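Local coordinates for protein Phospholipase/Carboxylesterase (Haliangium ochraceum, PDB 4Q82) that probably hydrolyses carboxylic or phospholipid esters as a serine hydrolase of the alpha/beta-hydrolase fold, at residues L189-G194 / D254-T259; N193-F198 / T226-N231; P209-H214 / A264-Y269; H214-P219 / L245-G250. All coordinates share one frame; numbering follows the deposited sequence.

Contact 1. Residues L189-G194 / D254-T259; sequences LIAGNG and DSWSRT
The chain around I190 and A191, where strand 186-190 gives way to loop, runs close past the turn at S255 and W256; the CA atoms of I190 and W256 are 6.1 Å apart and those of A191 and S255 6.6 Å. Aliphatic groups make most of the contact, with S255 OG among them. With chi1 at -59°, the CG1 arm of I190 sits beside the backbone N while CG2 stands anti to it, which sends CG2 to S255 and the CG1 arm to T259. CG2 rests 3.4 Å from S255 OG and also meets W256 CB. The longer arm ends in CD1, which meets T259 CG2 tip to tip at 3.7 Å. A191 CB adds a second apolar neighbour to S255 OG, at 3.5 Å, and comes to the edge of the W256 indole at CZ3. An alanine in place of I190 would lack both arms and would probably leave a gap beside W256 CB and T259 CG2.

The turn is also secured from within. S257 N donates to D254 OD1 in a nearly straight bond (2.8 Å, 174°) through the syn lone pair, a cap for the helix that follows, and T259 OG1 donates almost along the axis of the S255 carbonyl, 2.7 Å from its O. H253, just before this segment, packs edge-to-face with W256 and bonds through ND1 to D218 OD2, consistent with the histidine loop of an alpha/beta-hydrolase catalytic triad, set here against the end of strand 186-190. A sulfonylated serine elsewhere in the chain separately supports a serine hydrolase.

Contact 2. Residues N193-F198 / T226-N231; sequences NGRPAF and TIEPMN
The guanidinium of R195 presents its NE edge to the carboxylate of E228, and the F198 ring has P229 O over one face, 4.2 Å above the plane and toward the rim. In the E228 conformer described, one of two deposited, R195 grips side-on: NE reaches E228 OE1 at 3.0 Å, nearly straight at 173°, while NH2 reaches OE2 at 2.7 Å by a more bent path. The two flat groups stand 85° apart, so the carboxylate oxygens are approached from above their own plane. A bend at chi3 (79°) turns the end of the arginine toward the glutamate; with the second glutamate conformer present, this salt bridge may hold only part of the time.

Beside the salt bridge P229 packs against the first turn of helix 195-201. P229 CD meets R195 CG, P229 CB lies 3.8 Å from F198 CB, and P229 CG faces G194, where a beta carbon would fall only 3.3 Å away. Glycine therefore suits this N-cap position, next to the Asx turn in which N193 OD1 accepts from R195 N. The contact thus seats helix 195-201 on helix 224-235 at its proline kink; A197 of the former and M230 of the latter both touch W172 of helix 167-178, and I227 leans on V247 of strand 243-248.

Contact 3. Residues P209-H214 / A264-Y269; sequences PIWGFH and AGHDIY
H266 reaches the W211 and F213 rings with its CB, which lies 3.8 Å from W211 CZ2 and equally far from F213 CE2, in the plane of the phenyl at its edge. The imidazole then divides its neighbours: CG and, less closely, CD2 face F213 CE2, while ND1 stands 3.7 Å from W211 CZ2, at the indole edge. At the tip, NE2 lies against T246 CG2 of strand 243-248. The phenyl edge points at the imidazole face in an offset edge-to-face pair, centroids 5.7 Å apart and planes at 78°.

I268 packs against the cluster. Its CG1 occupies the position between backbone N and carbonyl carbon (chi1 54°), which leaves CG2 beside the N and directed at the rings. That methyl makes a CH-pi contact with the six-membered ring of W211, 4.3 Å from its centroid and 21° off the normal, and also touches F213 CZ at 3.4 Å, an atom over the same indole face. The indole NE1 is hydrogen-bonded to T246 OG1. A leucine replacing W211 would probably strip the I268 methyl of its aromatic floor and leave T246 OG1 without this partner.

Capped by D267 OD1 on A270 N, the last helix, 268-273, thus sets its N-terminal approach against side chains from one face of the sheet; that mostly parallel sheet, flanked by helices, is consistent with an alpha/beta-hydrolase fold.

Contact 4. Residues H214-P219 / L245-G250; sequences HGDADP and LTVYEG
T246 O receives the backbone N of H214 at 3.1 Å, which continues the parallel ladder begun earlier by Q244 and T246 with G212. V247 is bridged to H214; its CA-H points at H214 O, and with chi1 at 176° its CG1 lies anti to the backbone N and touches D216 CB at 3.6 Å. The H214 ring turns away from this strand, its ND1 bonded to T226 OG1. Y248 serves the ladder twice: its N donates to H214 O (2.9 Å, 165°), and its O accepts from D216 N at 3.0 Å, with the CA of G215 close by. Its side chain leaves on the other face of the sheet from V247, where the hydroxyl is hydrogen-bonded to T259 OG1.

Past Y248 the strand ends, but pairing continues through a side chain. E249 lays its CA and CG against D216 OD2; the two side chains cross at a slant, with their carboxylate planes 30° apart. At G250 the backbone N donates to D216 OD1, 2.7 Å away, from above the carboxylate plane. A217 CB touches G250 C at 3.9 Å.

D216 through D218 follow in a type I turn begun at G215, and D218 OD2 is bonded to H253 ND1, consistent with the acid and base of a catalytic triad held at the carboxyl ends of these strands. The E249 carboxylate, its OE2 4.6 Å from D216 OD2, would probably disfavour charge on D216 somewhat, whereas the G250 N-H may partly offset this by stabilising its negative oxygen.

In the fold
Contacts 1 and 3 are buried and join strands 186-190 and 210-215 to the start of helix 257-260 and the approach to helix 268-273; contact 1 works mainly by small aliphatic surfaces, contact 3 by aromatic rings. Contacts 2 and 4 lie further out, with their centres about 17 and about 19 Å from the centre of the chain, and there polar bonds join the packing: a salt bridge between helices in contact 2, a backbone ladder prolonged by a carboxylate in contact 4. Contacts 1 and 2 share N193 and G194, contacts 3 and 4 H214. Strand 210-215 thus gives its aromatic side chains to contact 3 and its backbone to the ladder of contact 4.

Contact 1. Residues L189-G194 / D254-T259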
# COMPACT_ATOMS: atom_id res chain seq x y z
N LEU A 189 -2.91 5.57 -2.00
CA LEU A 189 -3.78 4.79 -2.88
C LEU A 189 -3.71 5.36 -4.27
O LEU A 189 -4.09 6.51 -4.50
CB LEU A 189 -5.23 4.81 -2.36
CG LEU A 189 -5.34 4.29 -0.93
CD1 LEU A 189 -6.80 4.35 -0.43
CD2 LEU A 189 -4.77 2.88 -0.85
N ILE A 190 -3.22 4.56 -5.21
CA ILE A 190 -2.93 5.08 -6.55
C ILE A 190 -3.84 4.45 -7.60
O ILE A 190 -3.87 3.21 -7.72
CB ILE A 190 -1.46 4.78 -6.93
CG1 ILE A 190 -0.51 5.42 -5.90
CG2 ILE A 190 -1.12 5.27 -8.37
CD1 ILE A 190 0.85 4.69 -5.86
N ALA A 191 -4.54 5.29 -8.38
CA ALA A 191 -5.34 4.86 -9.55
C ALA A 191 -6.45 3.88 -9.14
O ALA A 191 -6.73 2.90 -9.86
CB ALA A 191 -4.44 4.23 -10.63
N GLY A 192 -7.06 4.17 -7.99
CA GLY A 192 -8.15 3.36 -7.46
C GLY A 192 -9.46 4.10 -7.53
O GLY A 192 -9.61 5.12 -8.24
N ASN A 193 -10.46 3.58 -6.81
CA ASN A 193 -11.77 4.18 -6.79
C ASN A 193 -12.27 4.17 -5.36
O ASN A 193 -12.66 3.14 -4.84
CB ASN A 193 -12.76 3.42 -7.70
CG ASN A 193 -14.15 4.05 -7.70
OD1 ASN A 193 -14.39 5.06 -7.04
ND2 ASN A 193 -15.08 3.46 -8.47
N GLY A 194 -12.27 5.34 -4.74
CA GLY A 194 -12.76 5.50 -3.38
C GLY A 194 -14.13 6.15 -3.30
O GLY A 194 -14.57 6.54 -2.22
N ASP A 254 -0.92 4.18 -15.76
CA ASP A 254 0.26 4.04 -14.88
C ASP A 254 0.64 5.37 -14.23
O ASP A 254 1.50 6.12 -14.72
CB ASP A 254 1.48 3.48 -15.62
CG ASP A 254 2.70 3.36 -14.69
OD1 ASP A 254 2.64 3.73 -13.48
OD2 ASP A 254 3.75 2.90 -15.16
N SER A 255 0.03 5.62 -13.09
CA SER A 255 0.38 6.75 -12.27
C SER A 255 1.19 6.25 -11.07
O SER A 255 1.53 7.04 -10.20
CB SER A 255 -0.89 7.48 -11.81
OG SER A 255 -1.89 6.54 -11.39
N TRP A 256 1.46 4.93 -10.99
CA TRP A 256 2.20 4.39 -9.85
C TRP A 256 3.74 4.42 -9.99
O TRP A 256 4.45 4.61 -8.99
CB TRP A 256 1.77 2.93 -9.54
CG TRP A 256 1.78 2.03 -10.78
CD1 TRP A 256 2.85 1.36 -11.31
CD2 TRP A 256 0.66 1.72 -11.60
NE1 TRP A 256 2.45 0.62 -12.43
CE2 TRP A 256 1.11 0.84 -12.63
CE3 TRP A 256 -0.70 2.11 -11.58
CZ2 TRP A 256 0.26 0.35 -13.62
CZ3 TRP A 256 -1.55 1.60 -12.56
CH2 TRP A 256 -1.07 0.73 -13.56
N SER A 257 4.25 4.20 -11.20
CA SER A 257 5.70 4.13 -11.36
C SER A 257 6.35 5.44 -10.87
O SER A 257 7.26 5.41 -10.03
CB SER A 257 6.10 3.86 -12.81
OG SER A 257 5.58 2.60 -13.24
N ARG A 258 5.83 6.57 -11.33
CA ARG A 258 6.43 7.86 -10.97
C ARG A 258 6.17 8.21 -9.52
O ARG A 258 6.86 9.05 -8.93
CB ARG A 258 5.90 9.00 -11.86
CG ARG A 258 4.46 9.38 -11.61
CD ARG A 258 4.02 10.34 -12.74
NE ARG A 258 3.98 9.62 -14.01
CZ ARG A 258 4.08 10.19 -15.21
NH1 ARG A 258 4.24 11.51 -15.31
NH2 ARG A 258 4.02 9.44 -16.30
N THR A 259 5.20 7.52 -8.91
CA THR A 259 4.89 7.75 -7.50
C THR A 259 5.83 6.94 -6.61
O THR A 259 6.54 7.51 -5.77
CB THR A 259 3.42 7.37 -7.21
OG1 THR A 259 2.54 8.17 -8.02
CG2 THR A 259 3.08 7.62 -5.71

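Contact 2. Residues N193-F198 / T226-N231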
# COMPACT_ATOMS: atom_id res chain seq x y z
N ASN A 193 -10.46 3.58 -6.81
CA ASN A 193 -11.77 4.18 -6.79
C ASN A 193 -12.27 4.17 -5.36
O ASN A 193 -12.66 3.14 -4.84
CB ASN A 193 -12.76 3.42 -7.70
CG ASN A 193 -14.15 4.05 -7.70
OD1 ASN A 193 -14.39 5.06 -7.04
ND2 ASN A 193 -15.08 3.46 -8.47
N GLY A 194 -12.27 5.34 -4.74
CA GLY A 194 -12.76 5.50 -3.38
C GLY A 194 -14.13 6.15 -3.30
O GLY A 194 -14.57 6.54 -2.22
N ARG A 195 -14.83 6.27 -4.43
CA ARG A 195 -16.16 6.89 -4.37
C ARG A 195 -17.14 6.13 -3.47
O ARG A 195 -17.83 6.76 -2.67
CB ARG A 195 -16.70 7.08 -5.80
CG ARG A 195 -15.74 7.98 -6.63
CD ARG A 195 -16.20 8.18 -8.07
NE ARG A 195 -17.26 9.19 -8.16
CZ ARG A 195 -17.79 9.58 -9.32
NH1 ARG A 195 -17.35 9.04 -10.46
NH2 ARG A 195 -18.75 10.51 -9.35
N PRO A 196 -17.22 4.78 -3.57
CA PRO A 196 -18.11 4.09 -2.64
C PRO A 196 -17.74 4.31 -1.16
O PRO A 196 -18.63 4.53 -0.34
CB PRO A 196 -17.95 2.61 -3.02
CG PRO A 196 -17.60 2.66 -4.50
CD PRO A 196 -16.63 3.84 -4.55
N ALA A 197 -16.46 4.26 -0.84
CA ALA A 197 -16.04 4.47 0.55
C ALA A 197 -16.45 5.84 1.09
O ALA A 197 -16.97 5.95 2.21
CB ALA A 197 -14.53 4.29 0.67
N PHE A 198 -16.21 6.89 0.31
CA PHE A 198 -16.55 8.23 0.74
C PHE A 198 -18.06 8.47 0.70
O PHE A 198 -18.59 9.18 1.55
CB PHE A 198 -15.83 9.29 -0.10
CG PHE A 198 -16.07 10.70 0.39
CD1 PHE A 198 -15.50 11.12 1.59
CD2 PHE A 198 -16.89 11.57 -0.30
CE1 PHE A 198 -15.74 12.39 2.09
CE2 PHE A 198 -17.14 12.86 0.19
CZ PHE A 198 -16.56 13.26 1.40
N THR A 226 -10.44 8.78 -7.73
CA THR A 226 -9.58 9.35 -6.70
C THR A 226 -9.93 10.80 -6.43
O THR A 226 -9.93 11.25 -5.29
CB THR A 226 -8.09 9.25 -7.10
OG1 THR A 226 -7.76 7.87 -7.31
CG2 THR A 226 -7.15 9.82 -5.99
N ILE A 227 -10.25 11.55 -7.48
CA ILE A 227 -10.41 12.98 -7.30
C ILE A 227 -11.65 13.33 -6.46
O ILE A 227 -11.58 14.22 -5.60
CB ILE A 227 -10.48 13.69 -8.68
CG1 ILE A 227 -9.11 13.59 -9.38
CG2 ILE A 227 -10.91 15.17 -8.52
CD1 ILE A 227 -9.15 13.98 -10.86
N GLU A 228 -12.77 12.65 -6.71
CA GLU A 228 -13.99 12.96 -5.96
C GLU A 228 -13.80 12.67 -4.47
O GLU A 228 -14.03 13.57 -3.66
CB GLU A 228 -15.22 12.20 -6.51
CG GLU A 228 -16.51 12.42 -5.69
CD GLU A 228 -17.73 11.64 -6.20
OE1 GLU A 228 -18.06 10.58 -5.62
OE2 GLU A 228 -18.38 12.10 -7.16
N PRO A 229 -13.38 11.44 -4.10
CA PRO A 229 -13.25 11.24 -2.66
C PRO A 229 -12.16 12.12 -2.03
O PRO A 229 -12.39 12.58 -0.92
CB PRO A 229 -12.91 9.75 -2.52
CG PRO A 229 -12.42 9.33 -3.86
CD PRO A 229 -13.16 10.18 -4.85
N MSE A 230 -11.04 12.38 -2.70
CA MSE A 230 -10.01 13.17 -2.04
C MSE A 230 -10.49 14.61 -1.90
O MSE A 230 -10.26 15.26 -0.87
CB MSE A 230 -8.66 13.13 -2.79
CG MSE A 230 -7.94 11.80 -2.82
SE MSE A 230 -7.84 10.92 -1.08
CE MSE A 230 -7.39 12.46 0.04
N ASN A 231 -11.19 15.13 -2.92
CA ASN A 231 -11.75 16.48 -2.76
C ASN A 231 -12.71 16.54 -1.57
O ASN A 231 -12.71 17.50 -0.80
CB ASN A 231 -12.47 16.95 -4.02
CG ASN A 231 -11.51 17.38 -5.12
OD1 ASN A 231 -10.34 17.67 -4.87
ND2 ASN A 231 -12.03 17.48 -6.34

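Contact 3. Residues P209-H214 / A264-Y269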
# COMPACT_ATOMS: atom_id res chain seq x y z
N PRO A 209 -5.60 9.25 7.48
CA PRO A 209 -4.81 10.05 6.54
C PRO A 209 -4.65 9.31 5.23
O PRO A 209 -4.24 8.14 5.25
CB PRO A 209 -3.45 10.24 7.25
CG PRO A 209 -3.66 9.78 8.67
CD PRO A 209 -4.80 8.79 8.64
N ILE A 210 -5.02 9.95 4.12
CA ILE A 210 -4.90 9.32 2.81
C ILE A 210 -4.24 10.28 1.80
O ILE A 210 -4.54 11.48 1.77
CB ILE A 210 -6.28 8.88 2.26
CG1 ILE A 210 -7.00 7.99 3.28
CG2 ILE A 210 -6.08 8.16 0.89
CD1 ILE A 210 -8.46 7.62 2.88
N TRP A 211 -3.32 9.74 1.00
CA TRP A 211 -2.79 10.46 -0.14
C TRP A 211 -3.19 9.69 -1.39
O TRP A 211 -2.74 8.56 -1.61
CB TRP A 211 -1.27 10.61 -0.04
CG TRP A 211 -0.65 11.58 -1.02
CD1 TRP A 211 -1.22 12.12 -2.13
CD2 TRP A 211 0.68 12.10 -0.94
NE1 TRP A 211 -0.30 12.96 -2.77
CE2 TRP A 211 0.86 12.97 -2.03
CE3 TRP A 211 1.74 11.93 -0.03
CZ2 TRP A 211 2.06 13.66 -2.25
CZ3 TRP A 211 2.94 12.61 -0.25
CH2 TRP A 211 3.09 13.47 -1.35
N GLY A 212 -4.08 10.28 -2.19
CA GLY A 212 -4.55 9.63 -3.40
C GLY A 212 -3.85 10.21 -4.61
O GLY A 212 -3.58 11.43 -4.67
N PHE A 213 -3.54 9.34 -5.57
CA PHE A 213 -2.82 9.70 -6.81
C PHE A 213 -3.59 9.20 -8.01
O PHE A 213 -4.09 8.07 -7.97
CB PHE A 213 -1.44 9.04 -6.89
CG PHE A 213 -0.43 9.60 -5.94
CD1 PHE A 213 -0.43 9.22 -4.60
CD2 PHE A 213 0.53 10.48 -6.41
CE1 PHE A 213 0.52 9.74 -3.70
CE2 PHE A 213 1.51 11.02 -5.52
CZ PHE A 213 1.50 10.64 -4.17
N HIS A 214 -3.64 9.98 -9.10
CA HIS A 214 -4.33 9.45 -10.30
C HIS A 214 -3.82 10.23 -11.52
O HIS A 214 -3.52 11.42 -11.40
CB HIS A 214 -5.86 9.60 -10.18
CG HIS A 214 -6.64 8.42 -10.71
ND1 HIS A 214 -7.44 7.66 -9.88
CD2 HIS A 214 -6.76 7.87 -11.95
CE1 HIS A 214 -8.01 6.69 -10.59
NE2 HIS A 214 -7.62 6.80 -11.84
N ALA A 264 8.57 11.46 -9.80
CA ALA A 264 7.67 12.64 -9.85
C ALA A 264 7.86 13.58 -8.64
O ALA A 264 7.20 14.62 -8.55
CB ALA A 264 6.19 12.21 -9.96
N GLY A 265 8.73 13.21 -7.71
CA GLY A 265 9.09 14.12 -6.63
C GLY A 265 8.06 14.23 -5.51
O GLY A 265 8.14 15.18 -4.73
N HIS A 266 7.13 13.27 -5.42
CA HIS A 266 6.19 13.21 -4.30
C HIS A 266 6.68 12.21 -3.25
O HIS A 266 6.60 11.00 -3.46
CB HIS A 266 4.81 12.83 -4.76
CG HIS A 266 4.21 13.84 -5.70
ND1 HIS A 266 3.64 15.03 -5.25
CD2 HIS A 266 4.12 13.87 -7.05
CE1 HIS A 266 3.20 15.72 -6.29
NE2 HIS A 266 3.48 15.04 -7.40
N ASP A 267 7.19 12.71 -2.13
CA ASP A 267 7.86 11.78 -1.20
C ASP A 267 6.83 11.13 -0.30
O ASP A 267 6.58 11.56 0.85
CB ASP A 267 8.93 12.48 -0.37
CG ASP A 267 9.80 11.48 0.42
OD1 ASP A 267 9.43 10.28 0.54
OD2 ASP A 267 10.85 11.89 0.92
N ILE A 268 6.22 10.08 -0.85
CA ILE A 268 5.19 9.37 -0.12
C ILE A 268 5.74 8.68 1.13
O ILE A 268 4.98 8.47 2.06
CB ILE A 268 4.50 8.31 -1.01
CG1 ILE A 268 5.52 7.36 -1.63
CG2 ILE A 268 3.65 9.01 -2.09
CD1 ILE A 268 4.86 6.08 -2.31
N TYR A 269 7.03 8.32 1.13
CA TYR A 269 7.61 7.61 2.28
C TYR A 269 7.76 8.54 3.50
O TYR A 269 7.40 8.17 4.63
CB TYR A 269 8.95 6.96 1.89
CG TYR A 269 8.73 6.13 0.63
CD1 TYR A 269 7.85 5.06 0.65
CD2 TYR A 269 9.36 6.45 -0.58
CE1 TYR A 269 7.57 4.30 -0.51
CE2 TYR A 269 9.11 5.67 -1.75
CZ TYR A 269 8.21 4.60 -1.69
OH TYR A 269 7.94 3.85 -2.82

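Contact 4. Residues H214-P219 / L245-G250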
# COMPACT_ATOMS: atom_id res chain seq x y z
N HIS A 214 -3.64 9.98 -9.10
CA HIS A 214 -4.33 9.45 -10.30
C HIS A 214 -3.82 10.23 -11.52
O HIS A 214 -3.52 11.42 -11.40
CB HIS A 214 -5.86 9.60 -10.18
CG HIS A 214 -6.64 8.42 -10.71
ND1 HIS A 214 -7.44 7.66 -9.88
CD2 HIS A 214 -6.76 7.87 -11.95
CE1 HIS A 214 -8.01 6.69 -10.59
NE2 HIS A 214 -7.62 6.80 -11.84
N GLY A 215 -3.72 9.58 -12.68
CA GLY A 215 -3.44 10.32 -13.90
C GLY A 215 -4.78 10.80 -14.48
O GLY A 215 -5.76 10.03 -14.50
N ASP A 216 -4.86 12.03 -14.96
CA ASP A 216 -6.20 12.50 -15.36
C ASP A 216 -6.61 12.04 -16.75
O ASP A 216 -7.72 12.37 -17.21
CB ASP A 216 -6.32 14.03 -15.25
CG ASP A 216 -5.52 14.80 -16.31
OD1 ASP A 216 -4.93 14.22 -17.24
OD2 ASP A 216 -5.53 16.04 -16.20
N ALA A 217 -5.75 11.27 -17.41
CA ALA A 217 -6.11 10.69 -18.71
C ALA A 217 -6.26 9.18 -18.63
O ALA A 217 -6.21 8.48 -19.64
CB ALA A 217 -5.09 11.04 -19.76
N ASP A 218 -6.45 8.68 -17.42
CA ASP A 218 -6.58 7.24 -17.19
C ASP A 218 -7.81 6.68 -17.92
O ASP A 218 -8.93 7.07 -17.60
CB ASP A 218 -6.68 7.00 -15.68
CG ASP A 218 -6.51 5.55 -15.29
OD1 ASP A 218 -6.87 4.66 -16.07
OD2 ASP A 218 -6.05 5.30 -14.17
N PRO A 219 -7.62 5.78 -18.90
CA PRO A 219 -8.74 5.22 -19.67
C PRO A 219 -9.22 3.91 -19.07
O PRO A 219 -10.08 3.22 -19.65
CB PRO A 219 -8.12 4.96 -21.04
CG PRO A 219 -6.74 4.41 -20.65
CD PRO A 219 -6.34 5.20 -19.36
N LEU A 245 -4.04 15.09 -2.40
CA LEU A 245 -4.46 14.59 -3.72
C LEU A 245 -3.42 15.02 -4.76
O LEU A 245 -3.04 16.20 -4.81
CB LEU A 245 -5.84 15.17 -4.10
CG LEU A 245 -6.24 15.01 -5.57
CD1 LEU A 245 -6.46 13.52 -5.92
CD2 LEU A 245 -7.51 15.82 -5.92
N THR A 246 -2.99 14.08 -5.59
CA THR A 246 -2.03 14.40 -6.64
C THR A 246 -2.61 13.94 -7.94
O THR A 246 -2.94 12.77 -8.07
CB THR A 246 -0.69 13.71 -6.40
OG1 THR A 246 -0.08 14.32 -5.25
CG2 THR A 246 0.25 13.88 -7.61
N VAL A 247 -2.77 14.87 -8.88
CA VAL A 247 -3.31 14.52 -10.20
C VAL A 247 -2.23 14.78 -11.23
O VAL A 247 -1.74 15.91 -11.36
CB VAL A 247 -4.57 15.33 -10.54
CG1 VAL A 247 -5.06 14.99 -11.97
CG2 VAL A 247 -5.69 15.00 -9.52
N TYR A 248 -1.86 13.74 -11.96
CA TYR A 248 -0.82 13.87 -12.96
C TYR A 248 -1.49 14.23 -14.27
O TYR A 248 -2.22 13.42 -14.84
CB TYR A 248 -0.05 12.57 -13.07
CG TYR A 248 0.72 12.13 -11.83
CD1 TYR A 248 1.76 12.90 -11.32
CD2 TYR A 248 0.44 10.89 -11.22
CE1 TYR A 248 2.51 12.45 -10.23
CE2 TYR A 248 1.19 10.43 -10.11
CZ TYR A 248 2.22 11.22 -9.64
OH TYR A 248 2.97 10.80 -8.57
N GLU A 249 -1.28 15.45 -14.74
CA GLU A 249 -2.00 15.88 -15.95
C GLU A 249 -1.45 15.25 -17.22
O GLU A 249 -0.24 15.18 -17.46
CB GLU A 249 -2.01 17.41 -16.05
CG GLU A 249 -2.78 18.04 -14.88
CD GLU A 249 -3.34 19.44 -15.16
OE1 GLU A 249 -3.98 19.99 -14.25
OE2 GLU A 249 -3.15 19.98 -16.28
N GLY A 250 -2.38 14.71 -18.03
CA GLY A 250 -2.02 14.04 -19.26
C GLY A 250 -1.54 12.60 -19.13
O GLY A 250 -1.16 11.97 -20.12